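PDB 3C18: nucleotidyltransferase-like protein from Exiguobacterium sibiricum, which is of unproven function but probably acts as a nucleotidyltransferase, with a helical substrate-binding-like region and a helix-turn-helix region. Local coordinates for residues D36-L42 against T62-H68; V91-I96 against L107-L111; V153-L157 against A208-L212; L130-F134 against L212-L216. All coordinates share one frame; numbering follows the deposited sequence.

Contact 1 of 4, residues D36-L42 against T62-H68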
# COMPACT_ATOMS: atom_id res chain seq x y z
N ASP A 36 -13.89 -16.38 -2.55
CA ASP A 36 -12.65 -17.08 -2.28
C ASP A 36 -12.55 -18.43 -2.97
O ASP A 36 -11.89 -19.34 -2.48
CB ASP A 36 -12.50 -17.32 -0.78
CG ASP A 36 -11.96 -16.09 -0.03
OD1 ASP A 36 -11.67 -15.10 -0.70
OD2 ASP A 36 -11.79 -16.16 1.20
N GLN A 37 -13.24 -18.56 -4.09
CA GLN A 37 -13.22 -19.82 -4.90
C GLN A 37 -13.95 -20.94 -4.17
O GLN A 37 -13.75 -22.15 -4.44
CB GLN A 37 -11.80 -20.26 -5.27
CG GLN A 37 -11.18 -19.40 -6.39
CD GLN A 37 -10.52 -18.14 -5.85
OE1 GLN A 37 -9.96 -18.14 -4.76
NE2 GLN A 37 -10.58 -17.06 -6.62
N PHE A 38 -14.77 -20.50 -3.23
CA PHE A 38 -15.68 -21.36 -2.46
C PHE A 38 -17.11 -21.09 -2.90
O PHE A 38 -17.35 -20.28 -3.79
CB PHE A 38 -15.52 -21.15 -0.95
CG PHE A 38 -14.39 -21.94 -0.36
CD1 PHE A 38 -13.48 -22.57 -1.17
CD2 PHE A 38 -14.25 -22.06 0.99
CE1 PHE A 38 -12.45 -23.31 -0.63
CE2 PHE A 38 -13.22 -22.79 1.52
CZ PHE A 38 -12.31 -23.41 0.71
N ASP A 39 -18.05 -21.76 -2.24
CA ASP A 39 -19.47 -21.78 -2.64
C ASP A 39 -20.27 -20.69 -1.97
O ASP A 39 -21.22 -20.14 -2.54
CB ASP A 39 -20.13 -23.13 -2.28
CG ASP A 39 -19.48 -24.31 -2.96
OD1 ASP A 39 -19.23 -24.21 -4.17
OD2 ASP A 39 -19.21 -25.34 -2.30
N VAL A 40 -19.92 -20.44 -0.72
CA VAL A 40 -20.57 -19.40 0.08
C VAL A 40 -19.53 -18.71 0.92
O VAL A 40 -18.67 -19.36 1.50
CB VAL A 40 -21.69 -19.97 1.00
CG1 VAL A 40 -22.21 -18.89 1.94
CG2 VAL A 40 -22.82 -20.53 0.15
N LEU A 41 -19.61 -17.40 0.96
CA LEU A 41 -18.74 -16.61 1.83
C LEU A 41 -19.61 -16.00 2.92
O LEU A 41 -20.65 -15.42 2.67
CB LEU A 41 -17.99 -15.52 1.05
CG LEU A 41 -16.88 -14.80 1.86
CD1 LEU A 41 -15.67 -14.56 1.04
CD2 LEU A 41 -17.35 -13.52 2.48
N LEU A 42 -19.19 -16.22 4.14
CA LEU A 42 -19.87 -15.64 5.28
C LEU A 42 -19.00 -14.54 5.83
O LEU A 42 -17.82 -14.72 6.05
CB LEU A 42 -20.08 -16.69 6.37
CG LEU A 42 -21.12 -17.77 6.18
CD1 LEU A 42 -20.98 -18.81 7.29
CD2 LEU A 42 -22.52 -17.17 6.15
N THR A 62 -21.39 -30.90 1.35
CA THR A 62 -20.78 -30.72 0.04
C THR A 62 -20.39 -29.25 -0.18
O THR A 62 -19.64 -28.89 -1.11
CB THR A 62 -21.77 -31.21 -1.04
OG1 THR A 62 -21.19 -31.00 -2.33
CG2 THR A 62 -23.12 -30.47 -0.98
N LEU A 63 -20.90 -28.41 0.72
CA LEU A 63 -20.81 -26.94 0.61
C LEU A 63 -19.57 -26.38 1.26
O LEU A 63 -19.40 -26.49 2.46
CB LEU A 63 -22.04 -26.29 1.23
CG LEU A 63 -22.20 -24.79 0.93
CD1 LEU A 63 -22.57 -24.58 -0.54
CD2 LEU A 63 -23.24 -24.16 1.83
N ARG A 64 -18.73 -25.76 0.44
CA ARG A 64 -17.49 -25.13 0.90
C ARG A 64 -17.76 -23.69 1.25
O ARG A 64 -18.30 -22.91 0.46
CB ARG A 64 -16.40 -25.20 -0.17
CG ARG A 64 -16.02 -26.60 -0.51
CD ARG A 64 -15.28 -26.66 -1.82
NE ARG A 64 -13.84 -26.50 -1.67
CZ ARG A 64 -13.02 -26.14 -2.66
NH1 ARG A 64 -13.50 -25.89 -3.87
NH2 ARG A 64 -11.72 -26.01 -2.43
N VAL A 65 -17.37 -23.35 2.47
CA VAL A 65 -17.69 -22.06 3.06
C VAL A 65 -16.44 -21.37 3.56
O VAL A 65 -15.69 -21.92 4.33
CB VAL A 65 -18.66 -22.24 4.26
CG1 VAL A 65 -19.09 -20.91 4.87
CG2 VAL A 65 -19.86 -23.06 3.84
N SER A 66 -16.23 -20.15 3.08
CA SER A 66 -15.20 -19.25 3.62
C SER A 66 -15.84 -18.28 4.62
O SER A 66 -16.84 -17.65 4.35
CB SER A 66 -14.53 -18.43 2.50
OG SER A 66 -13.43 -17.73 3.04
N LEU A 67 -15.23 -18.19 5.79
CA LEU A 67 -15.69 -17.27 6.79
C LEU A 67 -14.67 -16.16 7.06
O LEU A 67 -13.54 -16.41 7.51
CB LEU A 67 -16.05 -18.02 8.05
CG LEU A 67 -16.84 -17.26 9.11
CD1 LEU A 67 -17.73 -18.19 9.88
CD2 LEU A 67 -15.88 -16.54 10.03
N HIS A 68 -15.10 -14.94 6.75
CA HIS A 68 -14.36 -13.72 7.08
C HIS A 68 -14.88 -13.10 8.37
O HIS A 68 -16.03 -12.74 8.48
CB HIS A 68 -14.39 -12.72 5.93
CG HIS A 68 -13.50 -13.12 4.77
ND1 HIS A 68 -12.44 -12.35 4.35
CD2 HIS A 68 -13.50 -14.23 3.99
CE1 HIS A 68 -11.84 -12.95 3.33
NE2 HIS A 68 -12.45 -14.10 3.10
O HOH W 1 -16.31 -24.10 -4.30
O HOH W 2 -12.66 -23.73 -6.33
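Asp-36 takes two hydrogen bonds on one oxygen, OD2. The imidazole of His-68 reaches it with NE2 at 2.9 Å, an almost straight bond (174°) with OD2 in the ring plane and NE2 on the syn side of the carboxylate. The hydroxyl of Ser-66 donates from the anti side, both donors lying on the same face of the carboxylate. OD1 forms a salt bridge with Arg-86. Phe-38 puts its ring under Arg-64: CB of Arg-64 stands 4.0 Å from the ring centroid, a CH-pi contact, and the side chain then bends at chi3 (89°) so that NH2 comes within 3.3 Å of CE1. Behind these side chains, strands 40-46 and 63-71 run parallel in the mixed sheet of the nucleotidyltransferase-like region, pairing Val-40, Leu-41 and Leu-42 with Val-65, Ser-66 and Leu-67. An alanine in place of Phe-38 is likely to strip the support from beneath the Arg-64 chain and let its guanidinium swing. Just ahead of the paired residues, Asp-39 OD2 accepts from the backbone N of Arg-64 at 2.8 Å, and CD1 of Leu-63 packs on Asp-39 CB.

Contact 2 of 4, residues V91-I96 against L107-L111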
# COMPACT_ATOMS: atom_id res chain seq x y z
N VAL A 91 -21.38 -6.40 1.61
CA VAL A 91 -22.36 -5.79 2.52
C VAL A 91 -23.56 -5.38 1.71
O VAL A 91 -24.67 -5.49 2.18
CB VAL A 91 -21.83 -4.56 3.25
CG1 VAL A 91 -22.96 -3.87 4.00
CG2 VAL A 91 -20.66 -4.94 4.21
N SER A 92 -23.34 -4.96 0.47
CA SER A 92 -24.45 -4.40 -0.29
C SER A 92 -25.30 -5.45 -0.99
O SER A 92 -26.53 -5.36 -0.97
CB SER A 92 -23.94 -3.36 -1.29
OG SER A 92 -23.62 -3.97 -2.53
N GLU A 93 -24.67 -6.46 -1.58
CA GLU A 93 -25.41 -7.49 -2.29
C GLU A 93 -25.70 -8.69 -1.39
O GLU A 93 -26.52 -9.54 -1.70
CB GLU A 93 -24.65 -7.95 -3.53
CG GLU A 93 -24.32 -6.82 -4.51
CD GLU A 93 -25.55 -6.05 -4.96
OE1 GLU A 93 -26.47 -6.67 -5.52
OE2 GLU A 93 -25.59 -4.82 -4.75
N GLY A 94 -25.00 -8.73 -0.27
CA GLY A 94 -25.08 -9.89 0.63
C GLY A 94 -26.40 -10.03 1.32
O GLY A 94 -27.10 -9.05 1.55
N THR A 95 -26.73 -11.27 1.66
CA THR A 95 -27.95 -11.59 2.43
C THR A 95 -27.70 -11.57 3.91
O THR A 95 -26.80 -12.23 4.40
CB THR A 95 -28.47 -12.97 2.08
OG1 THR A 95 -28.71 -13.05 0.67
CG2 THR A 95 -29.73 -13.30 2.87
N ILE A 96 -28.52 -10.81 4.63
CA ILE A 96 -28.38 -10.67 6.09
C ILE A 96 -28.91 -11.90 6.79
O ILE A 96 -30.10 -12.20 6.74
CB ILE A 96 -29.13 -9.44 6.64
CG1 ILE A 96 -28.50 -8.15 6.11
CG2 ILE A 96 -29.15 -9.43 8.15
CD1 ILE A 96 -29.39 -6.98 6.30
N LEU A 107 -26.31 -0.27 7.70
CA LEU A 107 -25.04 -0.21 6.96
C LEU A 107 -25.32 -0.19 5.45
O LEU A 107 -24.72 0.56 4.67
CB LEU A 107 -24.10 -1.36 7.36
CG LEU A 107 -22.70 -1.35 6.76
CD1 LEU A 107 -22.20 0.04 6.69
CD2 LEU A 107 -21.72 -2.20 7.54
N LYS A 108 -26.28 -1.02 5.05
CA LYS A 108 -26.69 -1.15 3.64
C LYS A 108 -27.19 0.20 3.09
O LYS A 108 -26.94 0.57 1.93
CB LYS A 108 -27.78 -2.23 3.47
CG LYS A 108 -27.25 -3.59 3.01
CD LYS A 108 -28.04 -4.72 3.64
CE LYS A 108 -28.27 -5.88 2.70
NZ LYS A 108 -27.14 -6.31 1.86
N LYS A 109 -27.90 0.91 3.97
CA LYS A 109 -28.47 2.24 3.66
C LYS A 109 -27.37 3.27 3.55
O LYS A 109 -27.30 4.05 2.60
CB LYS A 109 -29.49 2.68 4.71
CG LYS A 109 -30.82 1.97 4.58
CD LYS A 109 -31.66 2.04 5.87
CE LYS A 109 -32.90 1.12 5.78
NZ LYS A 109 -33.66 1.03 7.06
N GLN A 110 -26.47 3.24 4.53
CA GLN A 110 -25.38 4.21 4.62
C GLN A 110 -24.52 4.11 3.37
O GLN A 110 -23.96 5.09 2.91
CB GLN A 110 -24.48 3.94 5.83
CG GLN A 110 -25.14 4.05 7.22
CD GLN A 110 -24.26 3.40 8.32
OE1 GLN A 110 -24.76 2.78 9.27
NE2 GLN A 110 -22.93 3.53 8.16
N LEU A 111 -24.45 2.90 2.84
CA LEU A 111 -23.56 2.62 1.68
C LEU A 111 -24.06 3.31 0.43
O LEU A 111 -23.35 3.40 -0.57
CB LEU A 111 -23.43 1.12 1.40
CG LEU A 111 -22.41 0.37 2.26
CD1 LEU A 111 -22.39 -1.10 1.88
CD2 LEU A 111 -21.04 1.00 2.07
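Lys-108 reaches segment 91-96 through a chain bent at chi2, chi3 and chi4 (the last 42°), which carries NZ to the carbonyls where helix 85-93 ends, while Val-91 holds CG1 anti to its backbone N (171°), which turns that methyl to Leu-107 and Leu-111. Lys-108 NZ donates to Val-91 O at 2.6 Å and to Gly-94 O at 2.8 Å. The first bond is tilted from the carbonyl plane of Val-91, whereas the second lies in that of Gly-94; a weak third bond goes to Ser-92 O. The ammonium group thus meets the partially negative C-terminal end of a helix, an arrangement that is probably favourable electrostatically. Gly-94, where the backbone leaves helical angles, joins helix 85-93 to strand 95-99, an edge strand of the mixed sheet within this chain, and Lys-108 ties helix 103-110 to that junction in the nucleotidyltransferase-like region. A methionine in place of Lys-108 would probably leave the carbonyls of Val-91 and Gly-94 without their shared donor. Along the lysine chain, CD lies 3.7 Å from Ile-96 CD1, the two side chains lying alongside and pointing opposite ways. On the apolar side, Val-91 CG1 is 3.5 Å from Leu-111 CD1 and 3.7 Å from Leu-107 CG, crossing both leucines at about a right angle. Leu-107 also packs on Leu-75 and Leu-79 of helix 72-81.

Contact 3 of 4, residues V153-L157 against A208-L212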
# COMPACT_ATOMS: atom_id res chain seq x y z
N VAL A 153 5.13 7.78 -14.11
CA VAL A 153 4.23 8.68 -14.81
C VAL A 153 2.89 7.99 -15.02
O VAL A 153 1.82 8.58 -14.84
CB VAL A 153 4.78 9.15 -16.15
CG1 VAL A 153 3.65 9.62 -17.02
CG2 VAL A 153 5.80 10.27 -15.89
N HIS A 154 2.97 6.70 -15.35
CA HIS A 154 1.76 5.90 -15.62
C HIS A 154 0.94 5.78 -14.35
O HIS A 154 -0.27 5.98 -14.32
CB HIS A 154 2.16 4.52 -16.18
CG HIS A 154 1.01 3.60 -16.36
ND1 HIS A 154 0.48 2.86 -15.33
CD2 HIS A 154 0.27 3.30 -17.46
CE1 HIS A 154 -0.55 2.17 -15.77
NE2 HIS A 154 -0.69 2.41 -17.06
N HIS A 155 1.62 5.51 -13.25
CA HIS A 155 0.94 5.39 -11.96
C HIS A 155 0.30 6.71 -11.58
O HIS A 155 -0.82 6.77 -11.10
CB HIS A 155 1.92 4.95 -10.88
CG HIS A 155 2.42 3.55 -11.03
ND1 HIS A 155 3.05 2.87 -10.01
CD2 HIS A 155 2.39 2.69 -12.08
CE1 HIS A 155 3.40 1.67 -10.42
NE2 HIS A 155 3.00 1.53 -11.67
N ALA A 156 1.02 7.80 -11.81
CA ALA A 156 0.49 9.13 -11.47
C ALA A 156 -0.77 9.36 -12.24
O ALA A 156 -1.74 9.91 -11.75
CB ALA A 156 1.50 10.26 -11.82
N LEU A 157 -0.77 8.95 -13.49
CA LEU A 157 -1.97 9.16 -14.34
C LEU A 157 -3.16 8.36 -13.80
O LEU A 157 -4.30 8.80 -13.84
CB LEU A 157 -1.69 8.75 -15.77
CG LEU A 157 -0.90 9.76 -16.60
CD1 LEU A 157 -0.41 9.12 -17.88
CD2 LEU A 157 -1.74 10.94 -16.91
N ALA A 208 3.70 13.79 -21.18
CA ALA A 208 2.83 13.34 -20.08
C ALA A 208 3.17 14.10 -18.83
O ALA A 208 2.29 14.44 -18.06
CB ALA A 208 2.95 11.83 -19.86
N LEU A 209 4.44 14.43 -18.62
CA LEU A 209 4.80 15.18 -17.40
C LEU A 209 4.23 16.61 -17.50
O LEU A 209 3.79 17.22 -16.51
CB LEU A 209 6.32 15.21 -17.15
CG LEU A 209 7.00 13.92 -16.67
CD1 LEU A 209 8.53 13.88 -16.89
CD2 LEU A 209 6.59 13.69 -15.19
N ILE A 210 4.27 17.17 -18.69
CA ILE A 210 3.77 18.54 -18.91
C ILE A 210 2.29 18.57 -18.51
O ILE A 210 1.88 19.38 -17.69
CB ILE A 210 3.87 18.98 -20.37
CG1 ILE A 210 5.34 19.15 -20.76
CG2 ILE A 210 3.10 20.26 -20.60
CD1 ILE A 210 6.13 19.75 -19.69
N GLY A 211 1.55 17.64 -19.08
CA GLY A 211 0.11 17.53 -18.85
C GLY A 211 -0.22 17.27 -17.42
O GLY A 211 -1.13 17.85 -16.86
N LEU A 212 0.55 16.38 -16.81
CA LEU A 212 0.36 16.07 -15.39
C LEU A 212 0.56 17.30 -14.52
O LEU A 212 -0.12 17.48 -13.47
CB LEU A 212 1.34 15.00 -14.88
CG LEU A 212 0.99 13.52 -15.06
CD1 LEU A 212 2.24 12.61 -14.88
CD2 LEU A 212 -0.09 13.14 -14.09
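Leu-212 spreads its two methyls over Ala-156 and its neighbours: CD1 lies 3.9 Å from Ala-156 CB, and CD2 is 4.0 Å from that same CB. This is an apolar helix-helix interface within the all-helical YgxA-like substrate-binding region, where helix 146-167 and helix 201-218 run in broadly the same direction. The axes of the two short segments pass 10.7 Å apart and their directions differ by 32°, a separation that side chains must span. Leu-212 does so with CG anti to its carbonyl carbon (chi1 -85°), which sends the isobutyl group across to the opposite helix. There its methyls divide the work: CD1 also touches Val-153 CG1, whereas CD2 meets Leu-157 CD2 at 3.9 Å. The small methyl of Ala-156 thus faces the fork of the leucine, with Val-153, three residues earlier, and Leu-157, the next residue, meeting one methyl each.

Val-153 also uses both of its methyls. With CG1 anti to the backbone N (159°), that methyl faces Ala-208 as well as Leu-212, while CG2 is turned to Leu-209. Leu-157 and Val-153 also pack on Leu-194 of helix 185-195, extending the apolar layer to a third helix. Every touching residue is buried. Next to this layer, His-154 stacks its ring on His-154 of the second subunit, so helix 146-167 also takes part in the dimer contact. At the Val-153 end, its CG1 stands 3.7 Å from Ala-208 CB and its CG2 3.6 Å from Leu-209 CD2.

Contact 4 of 4, residues L130-F134 against L212-L216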
# COMPACT_ATOMS: atom_id res chain seq x y z
N LEU A 130 -0.68 10.93 -6.32
CA LEU A 130 -0.44 11.53 -7.66
C LEU A 130 0.82 12.39 -7.62
O LEU A 130 1.68 12.35 -8.50
CB LEU A 130 -1.63 12.40 -8.08
CG LEU A 130 -1.50 13.46 -9.16
CD1 LEU A 130 -1.08 12.89 -10.50
CD2 LEU A 130 -2.87 14.20 -9.26
N LEU A 131 0.94 13.13 -6.53
CA LEU A 131 2.00 14.12 -6.37
C LEU A 131 3.34 13.43 -6.23
O LEU A 131 4.31 13.79 -6.86
CB LEU A 131 1.70 15.05 -5.17
CG LEU A 131 2.76 16.11 -4.85
CD1 LEU A 131 2.83 17.19 -5.93
CD2 LEU A 131 2.44 16.74 -3.47
N ARG A 132 3.34 12.35 -5.48
CA ARG A 132 4.56 11.57 -5.24
C ARG A 132 5.01 10.83 -6.48
O ARG A 132 6.20 10.78 -6.82
CB ARG A 132 4.34 10.57 -4.10
CG ARG A 132 5.55 9.80 -3.71
CD ARG A 132 6.57 10.68 -2.93
NE ARG A 132 6.03 11.24 -1.69
CZ ARG A 132 6.08 10.63 -0.50
NH1 ARG A 132 6.64 9.43 -0.40
NH2 ARG A 132 5.57 11.21 0.59
N ARG A 133 4.06 10.27 -7.21
CA ARG A 133 4.40 9.56 -8.46
C ARG A 133 4.91 10.54 -9.52
O ARG A 133 5.87 10.26 -10.26
CB ARG A 133 3.22 8.72 -8.98
CG ARG A 133 2.83 7.57 -8.08
CD ARG A 133 3.78 6.37 -8.10
NE ARG A 133 5.05 6.62 -7.42
CZ ARG A 133 5.20 6.65 -6.10
NH1 ARG A 133 4.18 6.45 -5.30
NH2 ARG A 133 6.38 6.92 -5.58
N PHE A 134 4.30 11.71 -9.56
CA PHE A 134 4.71 12.78 -10.50
C PHE A 134 6.15 13.22 -10.20
O PHE A 134 7.00 13.33 -11.05
CB PHE A 134 3.74 13.96 -10.44
CG PHE A 134 4.26 15.19 -11.13
CD1 PHE A 134 4.22 15.31 -12.51
CD2 PHE A 134 4.77 16.24 -10.39
CE1 PHE A 134 4.72 16.42 -13.13
CE2 PHE A 134 5.25 17.36 -11.01
CZ PHE A 134 5.22 17.44 -12.39
N LEU A 212 0.55 16.38 -16.81
CA LEU A 212 0.36 16.07 -15.39
C LEU A 212 0.56 17.30 -14.52
O LEU A 212 -0.12 17.48 -13.47
CB LEU A 212 1.34 15.00 -14.88
CG LEU A 212 0.99 13.52 -15.06
CD1 LEU A 212 2.24 12.61 -14.88
CD2 LEU A 212 -0.09 13.14 -14.09
N GLU A 213 1.55 18.11 -14.87
CA GLU A 213 1.92 19.22 -13.98
C GLU A 213 0.81 20.25 -14.02
O GLU A 213 0.48 20.89 -13.02
CB GLU A 213 3.26 19.83 -14.36
CG GLU A 213 3.70 20.92 -13.40
CD GLU A 213 5.13 21.38 -13.62
OE1 GLU A 213 5.72 20.98 -14.65
OE2 GLU A 213 5.67 22.11 -12.76
N HIS A 214 0.22 20.36 -15.19
CA HIS A 214 -0.88 21.29 -15.41
C HIS A 214 -2.11 20.87 -14.61
O HIS A 214 -2.70 21.65 -13.88
CB HIS A 214 -1.22 21.29 -16.89
CG HIS A 214 -2.28 22.28 -17.27
ND1 HIS A 214 -2.22 23.61 -16.91
CD2 HIS A 214 -3.40 22.14 -18.02
CE1 HIS A 214 -3.27 24.24 -17.40
NE2 HIS A 214 -4.00 23.37 -18.08
N LEU A 215 -2.49 19.61 -14.79
CA LEU A 215 -3.70 19.05 -14.13
C LEU A 215 -3.57 18.98 -12.62
O LEU A 215 -4.55 19.04 -11.85
CB LEU A 215 -4.05 17.69 -14.75
CG LEU A 215 -4.47 17.84 -16.21
CD1 LEU A 215 -4.83 16.55 -16.89
CD2 LEU A 215 -5.64 18.77 -16.29
N LEU A 216 -2.34 18.93 -12.18
CA LEU A 216 -2.01 18.84 -10.75
C LEU A 216 -2.34 20.16 -10.09
O LEU A 216 -2.96 20.24 -9.03
CB LEU A 216 -0.52 18.55 -10.59
CG LEU A 216 0.02 17.97 -9.31
CD1 LEU A 216 -1.00 17.09 -8.66
CD2 LEU A 216 1.25 17.15 -9.63
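The short helical segments 130-134 and 212-216 run nearly antiparallel, at 155° between their N-to-C directions, with axes 11.2 Å apart and the CA atoms of Leu-131 and Phe-134 lying nearest those of Leu-216 and Leu-212 respectively. Phe-134 has CG anti to the backbone N (chi1 167°), which projects the ring across the gap to helix 201-218. The ring meets Leu-212, Glu-213 and Leu-216 obliquely. Phe-134 CD1 lies 3.7 Å from Leu-212 CB, and its CZ lies 3.7 Å from Glu-213 CB, so the ring also packs against the aliphatic start of the exposed glutamate, whose extended chain carries on past it. From the same side of the ring plane, the CD2 methyl of Leu-216 is 4.2 Å from the centroid and 30° off the normal, an off-centre CH-pi contact.

Leu-216 divides its methyls among three partners on helix 116-142. While CD2 serves Phe-134 and also approaches Leu-131 CD1 at 4.0 Å, CD1 presses on Leu-130 CD2 at 3.5 Å, closer than the usual distance for two methyl carbons. Leu-130 and Leu-216 lie side by side there, their ends heading opposite ways. The second methyl of Leu-130, CD1, reaches Leu-212 CD2 at 3.7 Å, so this leucine bridges two residues one helical turn apart. Leu-130 packs as well on His-159 and Leu-160 of helix 146-167, and a salt bridge from Arg-132 to Asp-255 links helix 116-142 to the helix-turn-helix region. Such interlocking of leucine and phenylalanine side chains between antiparallel helices is characteristic of helical-bundle cores, here that of the YgxA-like substrate-binding region.

Along the chain, contact 1 and contact 2 come first, both within the nucleotidyltransferase-like range and both reaching its mixed sheet; their centres lie about 19 Å apart and their nearest atoms about 7 Å. Contacts 3 and 4 follow in the YgxA-like substrate-binding range. These two touch each other, with centres about 6 Å apart, and share Leu-212 on helix 201-218, which packs against helix 146-167 in contact 3 and helix 116-142 in contact 4. Between the two pairs the centres are about 36 to 42 Å apart, consistent with separate cores for the sheet and the helical bundle. Contacts 1 and 3 also border the second subunit, so each pair has a residue set at the dimer interface.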